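PDB 1T4W: transcription factor cep-1, which activates transcription at p53-type DNA sites, promotes germline apoptosis after DNA damage and helps ensure proper meiotic chromosome segregation. Local coordinates for residues M19-A22 with E28-L31; V63-D66 with N70-Y73; E90-F95 with F100-N105; C139-K142 with D148-K151; V157-E162 with E166-Y171. One frame throughout, in Å; residues are numbered along the deposited sequence.

Contact 1. Residues M19-A22 with E28-L31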
# COMPACT_ATOMS: atom_id res chain seq x y z
N MET A 19 5.91 13.62 1.37
CA MET A 19 4.69 12.80 1.36
C MET A 19 3.59 13.49 2.13
O MET A 19 3.86 14.35 2.97
CB MET A 19 4.97 11.43 1.98
CG MET A 19 5.64 11.54 3.36
SD MET A 19 6.34 9.97 3.91
CE MET A 19 7.77 9.84 2.79
N ALA A 20 2.36 13.07 1.87
CA ALA A 20 1.19 13.65 2.50
C ALA A 20 0.06 12.63 2.42
O ALA A 20 -0.03 11.86 1.46
CB ALA A 20 0.79 14.92 1.77
N PHE A 21 -0.82 12.66 3.41
CA PHE A 21 -1.93 11.73 3.50
C PHE A 21 -3.21 12.49 3.77
O PHE A 21 -3.19 13.52 4.43
CB PHE A 21 -1.66 10.74 4.64
CG PHE A 21 -2.77 9.75 4.88
CD1 PHE A 21 -3.97 10.16 5.46
CD2 PHE A 21 -2.62 8.42 4.50
CE1 PHE A 21 -5.01 9.25 5.65
CE2 PHE A 21 -3.66 7.50 4.69
CZ PHE A 21 -4.85 7.92 5.26
N ALA A 22 -4.32 12.00 3.24
CA ALA A 22 -5.59 12.65 3.48
C ALA A 22 -6.72 11.64 3.32
O ALA A 22 -6.51 10.53 2.81
CB ALA A 22 -5.81 13.84 2.52
N GLU A 28 -12.25 7.65 2.39
CA GLU A 28 -11.29 6.75 1.77
C GLU A 28 -9.92 7.41 1.93
O GLU A 28 -9.82 8.64 2.02
CB GLU A 28 -11.67 6.56 0.32
CG GLU A 28 -13.07 5.99 0.21
CD GLU A 28 -13.39 5.45 -1.16
OE1 GLU A 28 -13.44 6.24 -2.13
OE2 GLU A 28 -13.59 4.21 -1.25
N LYS A 29 -8.88 6.60 1.96
CA LYS A 29 -7.54 7.11 2.19
C LYS A 29 -6.69 7.37 0.96
O LYS A 29 -6.63 6.54 0.05
CB LYS A 29 -6.82 6.17 3.14
CG LYS A 29 -7.70 5.89 4.36
CD LYS A 29 -7.02 5.02 5.35
CE LYS A 29 -7.91 4.84 6.58
NZ LYS A 29 -7.27 3.87 7.47
N TYR A 30 -6.02 8.52 0.96
CA TYR A 30 -5.17 8.93 -0.16
C TYR A 30 -3.76 9.26 0.28
O TYR A 30 -3.54 9.97 1.27
CB TYR A 30 -5.76 10.16 -0.86
CG TYR A 30 -7.10 9.92 -1.53
CD1 TYR A 30 -8.22 9.57 -0.78
CD2 TYR A 30 -7.23 10.02 -2.92
CE1 TYR A 30 -9.45 9.33 -1.40
CE2 TYR A 30 -8.45 9.78 -3.54
CZ TYR A 30 -9.55 9.44 -2.78
OH TYR A 30 -10.75 9.23 -3.41
N LEU A 31 -2.79 8.75 -0.46
CA LEU A 31 -1.39 9.03 -0.17
C LEU A 31 -0.68 9.61 -1.41
O LEU A 31 -0.89 9.15 -2.53
CB LEU A 31 -0.66 7.73 0.24
CG LEU A 31 0.88 7.83 0.26
CD1 LEU A 31 1.33 8.62 1.49
CD2 LEU A 31 1.49 6.41 0.30
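Phe-21 reaches across to the carbonyl of Tyr-30 and the chain of Lys-29. Its CG stands anti to the backbone N (chi1 178°), which carries the ring over the neighbouring strand. Phe-21 CB lies 3.9 Å from Tyr-30 O. One step out, Phe-21 CG is 3.7 Å from the same oxygen, which sits over one ring face, displaced toward the rim. At the far side Phe-21 CE2 comes to 3.8 Å from Lys-29 CB. The tip atom, Phe-21 CZ, is closest, 3.4 Å from Lys-29 CB. Lys-29 CD passes the ring edge in its plane. Beneath these side chains, strands 19-23 and 29-33 form a beta hairpin at the edge of the larger sheet of this p53-family DNA-binding domain. Ala-22 and Tyr-30 are a hydrogen-bonded pair. Ala-22 N gives a bond of 2.9 Å to Tyr-30 O, and Tyr-30 N returns one of 2.8 Å to Ala-22 O. Phe-21 and Leu-31 form the adjoining non-hydrogen-bonded pair. Lys-29 runs on, extended, to a hydrogen bond with Ile-6 O and salt bridges to Glu-5 and Asp-7. Leu-31, on the face of Phe-21, brings CD1 to 3.5 Å from Ala-20 O. On the other face Ala-22 packs against Trp-185 of helix 181-194.

Contact 2. Residues V63-D66 with N70-Y73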
# COMPACT_ATOMS: atom_id res chain seq x y z
N VAL A 63 -1.14 -2.64 -6.38
CA VAL A 63 -1.84 -2.89 -7.64
C VAL A 63 -2.50 -1.67 -8.28
O VAL A 63 -2.56 -0.58 -7.68
CB VAL A 63 -2.96 -3.94 -7.40
CG1 VAL A 63 -2.40 -5.12 -6.61
CG2 VAL A 63 -4.16 -3.32 -6.64
N LYS A 64 -2.98 -1.86 -9.50
CA LYS A 64 -3.67 -0.79 -10.22
C LYS A 64 -5.06 -1.26 -10.59
O LYS A 64 -5.30 -2.45 -10.75
CB LYS A 64 -2.89 -0.38 -11.49
CG LYS A 64 -2.83 -1.43 -12.58
CD LYS A 64 -1.85 -0.98 -13.66
CE LYS A 64 -1.70 -2.01 -14.77
NZ LYS A 64 -1.25 -3.33 -14.26
N TYR A 65 -5.98 -0.31 -10.73
CA TYR A 65 -7.35 -0.65 -11.07
C TYR A 65 -7.98 0.57 -11.72
O TYR A 65 -7.40 1.65 -11.73
CB TYR A 65 -8.11 -1.05 -9.80
CG TYR A 65 -8.41 0.09 -8.82
CD1 TYR A 65 -9.47 0.97 -9.04
CD2 TYR A 65 -7.61 0.29 -7.70
CE1 TYR A 65 -9.74 2.04 -8.16
CE2 TYR A 65 -7.86 1.34 -6.81
CZ TYR A 65 -8.92 2.21 -7.04
OH TYR A 65 -9.16 3.26 -6.16
N ASP A 66 -9.17 0.39 -12.28
CA ASP A 66 -9.86 1.51 -12.90
C ASP A 66 -11.35 1.30 -12.78
O ASP A 66 -11.81 0.49 -11.96
CB ASP A 66 -9.45 1.65 -14.37
CG ASP A 66 -10.00 0.54 -15.25
OD1 ASP A 66 -9.89 -0.64 -14.87
OD2 ASP A 66 -10.55 0.86 -16.33
N ASN A 70 -12.96 -2.99 -10.63
CA ASN A 70 -13.01 -2.44 -9.28
C ASN A 70 -11.96 -2.91 -8.28
O ASN A 70 -11.31 -3.95 -8.45
CB ASN A 70 -14.40 -2.60 -8.70
CG ASN A 70 -15.42 -1.73 -9.41
OD1 ASN A 70 -16.58 -1.66 -9.01
ND2 ASN A 70 -14.97 -1.06 -10.46
N VAL A 71 -11.81 -2.13 -7.22
CA VAL A 71 -10.79 -2.41 -6.24
C VAL A 71 -10.83 -3.80 -5.61
O VAL A 71 -9.80 -4.46 -5.56
CB VAL A 71 -10.79 -1.31 -5.13
CG1 VAL A 71 -12.06 -1.39 -4.31
CG2 VAL A 71 -9.55 -1.47 -4.25
N GLU A 72 -12.00 -4.26 -5.17
CA GLU A 72 -12.08 -5.56 -4.52
C GLU A 72 -11.59 -6.66 -5.45
O GLU A 72 -10.90 -7.59 -5.02
CB GLU A 72 -13.51 -5.84 -4.00
CG GLU A 72 -13.93 -4.97 -2.81
CD GLU A 72 -13.21 -5.33 -1.50
OE1 GLU A 72 -13.00 -6.54 -1.25
OE2 GLU A 72 -12.89 -4.43 -0.70
N TYR A 73 -11.88 -6.54 -6.74
CA TYR A 73 -11.37 -7.55 -7.65
C TYR A 73 -9.86 -7.36 -7.86
O TYR A 73 -9.08 -8.31 -7.74
CB TYR A 73 -12.09 -7.47 -9.02
CG TYR A 73 -11.72 -8.59 -9.94
CD1 TYR A 73 -10.67 -8.46 -10.85
CD2 TYR A 73 -12.39 -9.83 -9.87
CE1 TYR A 73 -10.29 -9.53 -11.68
CE2 TYR A 73 -12.01 -10.90 -10.68
CZ TYR A 73 -10.96 -10.74 -11.58
OH TYR A 73 -10.58 -11.81 -12.35
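The carboxylate of Asp-66, whose backbone oxygen faces the side chain of Asn-70, is held by two backbone N-H groups of the intervening turn. Asp-66 OD1 takes a hydrogen bond from Glu-69 N, and OD2 a weak one from Lys-68 N. Asp-66 is poorly ordered, and the position of its carboxylate is correspondingly less certain. Across the contact itself there is no hydrogen bond. Asn-70 ND2 stays 3.8 Å from Asp-66 O. Asn-70 occupies the N-cap position of helix 71-74, but its side chain makes no capping bond.

The real meeting is between Tyr-65 and Val-71. Their side chains lie next to each other and point the same way. Val-71 CB sits over the centre of one face of the Tyr-65 ring, 4.3 Å from its centroid and 9° off the normal, a CH-pi contact. Val-71 CG2 approaches Tyr-65 CE2 at 4.2 Å. The Tyr-65 ring gets there with CG lodged between the backbone N and the carbonyl carbon (chi1 70°). Its hydroxyl is bonded to Lys-173 O, and Cys-154 of strand 152-160 touches both Tyr-65 and Val-71.

A short turn leads from strand 57-65 to helix 71-74, and Val-71, the first helix residue, rests on the ring of the last strand residue. The grip between the two segments is dispersive, and the polar bonds that fix Tyr-65 and Asp-66 are made to residues beyond them.

Contact 3. Residues E90-F95 with F100-N105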
# COMPACT_ATOMS: atom_id res chain seq x y z
N GLU A 90 16.18 -1.94 -14.47
CA GLU A 90 17.60 -2.24 -14.65
C GLU A 90 18.53 -1.38 -13.79
O GLU A 90 19.66 -1.76 -13.52
CB GLU A 90 17.99 -2.14 -16.14
CG GLU A 90 18.30 -0.75 -16.66
CD GLU A 90 18.85 -0.77 -18.08
OE1 GLU A 90 19.35 0.28 -18.55
OE2 GLU A 90 18.78 -1.84 -18.74
N ARG A 91 18.04 -0.23 -13.34
CA ARG A 91 18.83 0.65 -12.49
C ARG A 91 18.66 0.29 -11.00
O ARG A 91 19.31 0.88 -10.13
CB ARG A 91 18.40 2.10 -12.75
CG ARG A 91 18.69 3.09 -11.63
CD ARG A 91 18.11 4.46 -11.95
NE ARG A 91 18.28 5.40 -10.85
CZ ARG A 91 17.85 6.66 -10.87
NH1 ARG A 91 18.05 7.45 -9.82
NH2 ARG A 91 17.23 7.14 -11.94
N GLU A 92 17.82 -0.71 -10.72
CA GLU A 92 17.54 -1.13 -9.34
C GLU A 92 18.64 -1.93 -8.65
O GLU A 92 19.17 -2.89 -9.21
CB GLU A 92 16.26 -1.97 -9.30
CG GLU A 92 15.80 -2.30 -7.88
CD GLU A 92 15.50 -1.04 -7.08
OE1 GLU A 92 16.24 -0.75 -6.12
OE2 GLU A 92 14.52 -0.33 -7.42
N GLN A 93 18.96 -1.53 -7.41
CA GLN A 93 19.98 -2.21 -6.62
C GLN A 93 19.42 -2.91 -5.38
O GLN A 93 20.17 -3.28 -4.47
CB GLN A 93 21.08 -1.23 -6.21
CG GLN A 93 20.57 0.12 -5.77
CD GLN A 93 21.70 1.12 -5.62
OE1 GLN A 93 21.47 2.30 -5.33
NE2 GLN A 93 22.93 0.65 -5.83
N HIS A 94 18.10 -3.09 -5.35
CA HIS A 94 17.43 -3.77 -4.25
C HIS A 94 16.75 -4.99 -4.85
O HIS A 94 16.03 -4.88 -5.85
CB HIS A 94 16.36 -2.88 -3.61
CG HIS A 94 16.92 -1.70 -2.88
ND1 HIS A 94 17.76 -1.83 -1.80
CD2 HIS A 94 16.76 -0.37 -3.07
CE1 HIS A 94 18.10 -0.63 -1.35
NE2 HIS A 94 17.50 0.27 -2.11
N PHE A 95 16.98 -6.15 -4.26
CA PHE A 95 16.37 -7.37 -4.78
C PHE A 95 14.98 -7.56 -4.17
O PHE A 95 14.79 -7.30 -2.98
CB PHE A 95 17.25 -8.58 -4.43
CG PHE A 95 16.72 -9.86 -4.99
CD1 PHE A 95 16.91 -10.17 -6.32
CD2 PHE A 95 15.97 -10.71 -4.19
CE1 PHE A 95 16.35 -11.33 -6.87
CE2 PHE A 95 15.40 -11.87 -4.73
CZ PHE A 95 15.59 -12.18 -6.07
N PHE A 100 8.08 -2.99 -7.93
CA PHE A 100 7.80 -1.57 -7.94
C PHE A 100 8.09 -0.95 -6.55
O PHE A 100 8.52 0.21 -6.43
CB PHE A 100 6.33 -1.35 -8.32
CG PHE A 100 6.02 0.06 -8.79
CD1 PHE A 100 5.90 1.11 -7.87
CD2 PHE A 100 5.89 0.34 -10.15
CE1 PHE A 100 5.66 2.44 -8.31
CE2 PHE A 100 5.66 1.66 -10.60
CZ PHE A 100 5.55 2.70 -9.67
N PHE A 101 7.88 -1.75 -5.51
CA PHE A 101 8.05 -1.28 -4.13
C PHE A 101 8.82 -2.24 -3.24
O PHE A 101 8.94 -3.42 -3.54
CB PHE A 101 6.67 -1.02 -3.51
CG PHE A 101 5.88 -2.28 -3.25
CD1 PHE A 101 5.38 -3.03 -4.30
CD2 PHE A 101 5.64 -2.71 -1.94
CE1 PHE A 101 4.66 -4.21 -4.07
CE2 PHE A 101 4.92 -3.89 -1.69
CZ PHE A 101 4.42 -4.64 -2.76
N TYR A 102 9.32 -1.72 -2.12
CA TYR A 102 10.06 -2.52 -1.16
C TYR A 102 9.64 -2.17 0.27
O TYR A 102 9.02 -1.13 0.53
CB TYR A 102 11.57 -2.29 -1.31
CG TYR A 102 12.08 -2.55 -2.71
CD1 TYR A 102 12.04 -1.55 -3.70
CD2 TYR A 102 12.53 -3.82 -3.09
CE1 TYR A 102 12.44 -1.81 -5.01
CE2 TYR A 102 12.92 -4.10 -4.39
CZ TYR A 102 12.87 -3.09 -5.35
OH TYR A 102 13.20 -3.40 -6.64
N ILE A 103 9.97 -3.07 1.20
CA ILE A 103 9.63 -2.92 2.60
C ILE A 103 10.93 -2.77 3.40
O ILE A 103 11.84 -3.60 3.29
CB ILE A 103 8.84 -4.18 3.08
CG1 ILE A 103 7.60 -4.37 2.19
CG2 ILE A 103 8.46 -4.06 4.56
CD1 ILE A 103 6.63 -3.20 2.21
N ARG A 104 11.02 -1.72 4.20
CA ARG A 104 12.21 -1.47 5.00
C ARG A 104 11.82 -1.17 6.45
O ARG A 104 10.68 -0.79 6.75
CB ARG A 104 13.00 -0.27 4.43
CG ARG A 104 13.42 -0.43 2.96
CD ARG A 104 14.49 -1.50 2.78
NE ARG A 104 15.75 -1.15 3.45
CZ ARG A 104 16.69 -0.37 2.92
NH1 ARG A 104 16.52 0.16 1.72
NH2 ARG A 104 17.79 -0.11 3.61
N ASN A 105 12.79 -1.33 7.34
CA ASN A 105 12.59 -1.10 8.77
C ASN A 105 11.34 -1.81 9.24
O ASN A 105 10.54 -1.25 9.98
CB ASN A 105 12.49 0.40 9.05
CG ASN A 105 13.74 1.14 8.64
OD1 ASN A 105 14.84 0.79 9.06
ND2 ASN A 105 13.59 2.16 7.80
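The ring of Tyr-102 takes His-94 over one face. His-94 CB stands 3.9 Å from the ring centroid, 17° off the normal and shifted toward the rim. The imidazole beyond it turns its edge to the same ring, with planes 53° apart, an edge-to-face pair. At the edge of the tyrosine, near its plane, is Phe-95 O, 4.0 Å from Tyr-102 CE2.

The Glu-92 and Tyr-102 side chains approach from opposite directions and meet at the hydroxyl. Glu-92 CG is anti to the backbone N, and the chain then bends at chi2 (60°). This sets Glu-92 CG 3.1 Å from Tyr-102 OH. Glu-92 OE2 is 3.4 Å from that hydroxyl, but the angle is too poor for a hydrogen bond. The hydroxyl bonds to Pro-96 O instead, and the carboxylate pairs with Lys-84. Glu-92 OE1 also receives weak bonds from the N-H groups of Gln-93 and His-94. Farther along, Arg-104 NH1 lies 3.5 Å from His-94 CE1, where the two side chains cross at about a right angle.

The loop at 90-95 follows helix 86-90, which carries zinc ligand His-88. It is folded back on edge strand 101-104 of the four-stranded sheet, as part of the zinc-bearing loop region found in p53-family DNA-binding domains.

Contact 4. Residues C139-K142 with D148-K151. With ZN (zinc ion), chain B.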
# COMPACT_ATOMS: atom_id res chain seq x y z
N CYS A 139 9.70 3.70 -8.53
CA CYS A 139 9.32 4.07 -9.89
C CYS A 139 8.20 5.06 -9.63
O CYS A 139 7.74 5.21 -8.49
CB CYS A 139 8.87 2.83 -10.68
SG CYS A 139 8.39 3.11 -12.40
N GLN A 140 7.76 5.77 -10.65
CA GLN A 140 6.72 6.74 -10.38
C GLN A 140 5.72 6.92 -11.50
O GLN A 140 5.89 6.39 -12.61
CB GLN A 140 7.39 8.06 -10.03
CG GLN A 140 8.15 8.69 -11.17
CD GLN A 140 9.02 9.81 -10.68
OE1 GLN A 140 8.62 10.57 -9.81
NE2 GLN A 140 10.21 9.92 -11.25
N GLU A 141 4.67 7.66 -11.20
CA GLU A 141 3.60 7.93 -12.15
C GLU A 141 4.15 8.44 -13.48
O GLU A 141 3.74 7.99 -14.55
CB GLU A 141 2.66 8.98 -11.55
CG GLU A 141 1.27 9.01 -12.16
CD GLU A 141 0.41 10.05 -11.48
OE1 GLU A 141 0.53 11.25 -11.83
OE2 GLU A 141 -0.37 9.67 -10.59
N LYS A 142 5.09 9.38 -13.41
CA LYS A 142 5.66 9.98 -14.60
C LYS A 142 6.20 8.93 -15.59
O LYS A 142 6.18 9.15 -16.79
CB LYS A 142 6.77 10.95 -14.18
CG LYS A 142 7.24 11.87 -15.27
CD LYS A 142 8.30 12.83 -14.75
CE LYS A 142 8.74 13.81 -15.84
NZ LYS A 142 9.81 14.75 -15.38
N ASP A 148 -1.89 3.62 -18.36
CA ASP A 148 -1.60 3.15 -17.00
C ASP A 148 -1.64 4.33 -16.03
O ASP A 148 -2.02 4.18 -14.87
CB ASP A 148 -0.22 2.49 -16.93
CG ASP A 148 -0.25 1.02 -17.27
OD1 ASP A 148 0.83 0.39 -17.26
OD2 ASP A 148 -1.35 0.48 -17.56
N ARG A 149 -1.24 5.50 -16.52
CA ARG A 149 -1.20 6.71 -15.71
C ARG A 149 -2.62 7.07 -15.27
O ARG A 149 -2.82 7.69 -14.22
CB ARG A 149 -0.60 7.86 -16.53
CG ARG A 149 0.07 8.95 -15.70
CD ARG A 149 0.31 10.22 -16.52
NE ARG A 149 0.90 9.94 -17.83
CZ ARG A 149 2.10 9.40 -18.02
NH1 ARG A 149 2.85 9.08 -16.98
NH2 ARG A 149 2.53 9.18 -19.25
N ARG A 150 -3.61 6.68 -16.07
CA ARG A 150 -5.02 6.95 -15.79
C ARG A 150 -5.62 5.96 -14.80
O ARG A 150 -6.67 6.21 -14.20
CB ARG A 150 -5.81 6.95 -17.09
CG ARG A 150 -5.44 8.12 -18.00
CD ARG A 150 -6.23 8.12 -19.30
NE ARG A 150 -5.98 9.34 -20.08
CZ ARG A 150 -6.33 10.56 -19.69
NH1 ARG A 150 -6.95 10.74 -18.53
NH2 ARG A 150 -6.07 11.60 -20.47
N LYS A 151 -4.97 4.82 -14.63
CA LYS A 151 -5.46 3.84 -13.68
C LYS A 151 -5.09 4.35 -12.28
O LYS A 151 -4.27 5.25 -12.13
CB LYS A 151 -4.82 2.48 -13.95
CG LYS A 151 -5.17 1.94 -15.34
CD LYS A 151 -4.57 0.58 -15.59
CE LYS A 151 -4.88 0.11 -17.01
NZ LYS A 151 -4.18 -1.17 -17.33
ZN ZN B . 10.13 4.30 -13.46
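This is a surface contact of Glu-141 and Lys-142 with Arg-149, within the loop region that carries two zinc ligands, Cys-139 and Cys-143. It sets the short 3-10 segment starting at Glu-141 against helix 146-149.

Arg-149 does most of the reaching. Its chain bends at chi3 (-46°), which brings the guanidinium round to two consecutive carbonyls. Arg-149 NH1 lies 2.8 Å from Glu-141 O, which sits at the guanidinium edge near its plane. The same NH1 makes a weak hydrogen bond of 3.3 Å to Lys-142 O. Lower down, the two chains cross at about a right angle, with Arg-149 CG 3.7 Å from Glu-141 CG.

The Glu-141 carboxylate points elsewhere, to a salt bridge with Arg-176. On the helix side, Lys-151 NZ forms a salt bridge with Asp-148 OD2 at 3.3 Å, its hydrogen bond weak. At the start of the loop Cys-139 SG binds the zinc ion at 2.4 Å. Cys-85, His-88 and Cys-143 complete the site.

Across the contact, then, the arginine faces neutral carbonyl oxygens, and Glu-141 OE1 is 6.1 Å from its NH1. Any pull between these two charges is probably secondary here.

Contact 5. Residues V157-E162 with E166-Y171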
# COMPACT_ATOMS: atom_id res chain seq x y z
N VAL A 157 -3.45 -4.59 1.89
CA VAL A 157 -2.92 -5.56 2.84
C VAL A 157 -4.00 -6.58 3.20
O VAL A 157 -5.19 -6.26 3.28
CB VAL A 157 -2.39 -4.89 4.14
CG1 VAL A 157 -1.09 -4.12 3.83
CG2 VAL A 157 -3.44 -3.97 4.71
N PHE A 158 -3.56 -7.80 3.45
CA PHE A 158 -4.45 -8.92 3.77
C PHE A 158 -3.91 -9.65 4.97
O PHE A 158 -2.69 -9.91 5.07
CB PHE A 158 -4.48 -9.90 2.58
CG PHE A 158 -4.93 -9.27 1.29
CD1 PHE A 158 -6.28 -9.20 0.96
CD2 PHE A 158 -4.00 -8.67 0.44
CE1 PHE A 158 -6.71 -8.52 -0.20
CE2 PHE A 158 -4.41 -8.00 -0.72
CZ PHE A 158 -5.77 -7.91 -1.04
N LEU A 159 -4.80 -9.97 5.90
CA LEU A 159 -4.40 -10.73 7.07
C LEU A 159 -4.87 -12.15 6.78
O LEU A 159 -6.07 -12.36 6.56
CB LEU A 159 -5.06 -10.19 8.34
CG LEU A 159 -4.48 -10.75 9.64
CD1 LEU A 159 -3.03 -10.31 9.81
CD2 LEU A 159 -5.30 -10.27 10.82
N ASP A 160 -3.94 -13.11 6.75
CA ASP A 160 -4.29 -14.51 6.48
C ASP A 160 -4.15 -15.39 7.72
O ASP A 160 -3.26 -15.15 8.55
CB ASP A 160 -3.38 -15.14 5.45
CG ASP A 160 -3.57 -14.60 4.04
OD1 ASP A 160 -4.60 -13.96 3.72
OD2 ASP A 160 -2.65 -14.83 3.25
N ASP A 161 -4.99 -16.42 7.83
CA ASP A 161 -4.88 -17.35 8.94
C ASP A 161 -3.81 -18.38 8.59
O ASP A 161 -3.14 -18.26 7.56
CB ASP A 161 -6.22 -18.04 9.23
CG ASP A 161 -6.68 -18.95 8.11
OD1 ASP A 161 -5.90 -19.27 7.18
OD2 ASP A 161 -7.85 -19.36 8.16
N GLU A 162 -3.65 -19.40 9.43
CA GLU A 162 -2.63 -20.44 9.20
C GLU A 162 -2.85 -21.25 7.92
O GLU A 162 -1.89 -21.72 7.31
CB GLU A 162 -2.57 -21.41 10.38
CG GLU A 162 -2.53 -20.75 11.74
CD GLU A 162 -3.81 -20.01 12.04
OE1 GLU A 162 -4.88 -20.65 12.08
OE2 GLU A 162 -3.74 -18.78 12.23
N GLU A 166 -7.71 -15.57 3.66
CA GLU A 166 -7.75 -14.14 3.99
C GLU A 166 -8.87 -13.99 5.02
O GLU A 166 -9.98 -14.49 4.80
CB GLU A 166 -8.10 -13.30 2.77
CG GLU A 166 -8.46 -11.86 3.11
CD GLU A 166 -9.13 -11.11 1.96
OE1 GLU A 166 -8.82 -11.40 0.78
OE2 GLU A 166 -9.95 -10.20 2.22
N ILE A 167 -8.59 -13.33 6.15
CA ILE A 167 -9.66 -13.12 7.13
C ILE A 167 -10.02 -11.63 7.27
O ILE A 167 -11.12 -11.29 7.72
CB ILE A 167 -9.33 -13.76 8.52
CG1 ILE A 167 -8.09 -13.15 9.14
CG2 ILE A 167 -9.13 -15.27 8.38
CD1 ILE A 167 -7.81 -13.69 10.55
N LEU A 168 -9.10 -10.76 6.85
CA LEU A 168 -9.35 -9.30 6.88
C LEU A 168 -8.50 -8.66 5.80
O LEU A 168 -7.50 -9.24 5.38
CB LEU A 168 -8.95 -8.67 8.22
CG LEU A 168 -9.84 -8.83 9.46
CD1 LEU A 168 -9.04 -8.43 10.70
CD2 LEU A 168 -11.07 -7.96 9.32
N HIS A 169 -8.89 -7.47 5.38
CA HIS A 169 -8.13 -6.73 4.36
C HIS A 169 -8.33 -5.25 4.58
O HIS A 169 -9.24 -4.85 5.30
CB HIS A 169 -8.54 -7.12 2.92
CG HIS A 169 -9.88 -6.60 2.49
ND1 HIS A 169 -11.07 -7.04 3.03
CD2 HIS A 169 -10.22 -5.70 1.52
CE1 HIS A 169 -12.08 -6.45 2.41
NE2 HIS A 169 -11.59 -5.63 1.50
N ALA A 170 -7.46 -4.45 3.97
CA ALA A 170 -7.56 -2.99 4.08
C ALA A 170 -6.70 -2.42 2.97
O ALA A 170 -5.81 -3.10 2.46
CB ALA A 170 -7.04 -2.50 5.44
N TYR A 171 -6.95 -1.18 2.59
CA TYR A 171 -6.14 -0.57 1.56
C TYR A 171 -6.18 0.94 1.61
O TYR A 171 -7.04 1.53 2.26
CB TYR A 171 -6.59 -1.06 0.16
CG TYR A 171 -8.07 -0.85 -0.13
CD1 TYR A 171 -8.55 0.41 -0.48
CD2 TYR A 171 -8.98 -1.90 -0.00
CE1 TYR A 171 -9.89 0.63 -0.69
CE2 TYR A 171 -10.35 -1.69 -0.21
CZ TYR A 171 -10.79 -0.41 -0.55
OH TYR A 171 -12.11 -0.17 -0.74
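Val-157, Leu-159, Leu-168 and Ala-170 form the tight side of a beta hairpin made by strands 152-160 and 166-177, with a classic beta bulge where Ile-167 and Leu-168 both oppose Leu-159. Backbone bonds hold the core of it. Val-157 N meets Ala-170 O at 2.8 Å, and Leu-159 N meets Leu-168 O at the same length. At the bulge, Leu-159 O takes two donors: a short, nearly straight bond from Ile-167 N, 2.7 Å, and a weak one from Leu-168 N, 3.4 Å.

On this buried face Leu-159 and Leu-168 run side by side, with CD2 of Leu-159 4.2 Å from CD1 of Leu-168. Val-157 CG2 packs against Ala-170 CB. Met-4, Ile-6 and Trp-45, from strands 3-8 and 39-46 of the other sheet, pack against this face, as in a beta sandwich.

The other face is more polar and partly solvent-exposed at Glu-166 and His-169, while Phe-158 and Asp-160 are buried. Phe-158 crosses Glu-166 obliquely, with CD1 of Phe-158 3.4 Å from OE1 of Glu-166 and ring and carboxylate planes 58° apart. His-169 CB lies 3.6 Å from Phe-158 CD1. The polar ends here have partners beyond the two segments: Glu-166 has Arg-76, Asp-160 has Arg-59, and His-169 has Glu-72. With CG anti to the carbonyl carbon (chi1 -69°), Asp-160 brings OD1 to 3.2 Å from Glu-166 CA.

In the fold
From the N terminus the contacts come one after another, and none nests in or crosses another. Contact 1 closes a hairpin at one edge of the larger sheet. Contact 2 closes the turn between strand 57-65 of the same sheet and helix 71-74. Contact 3 folds the loop after helix 86-90 onto edge strand 101-104 of the smaller sheet. Contact 4 closes the second zinc-bearing loop, and contact 5 the hairpin before the C-terminal helix. Some touch: Phe-100 of contact 3 packs on Cys-139 of contact 4, Tyr-65 of contact 2 meets Lys-151 of contact 4, and Glu-72 of contact 2 probably bonds to His-169 of contact 5. The centres of contacts 4 and 5 lie about 26 Å apart.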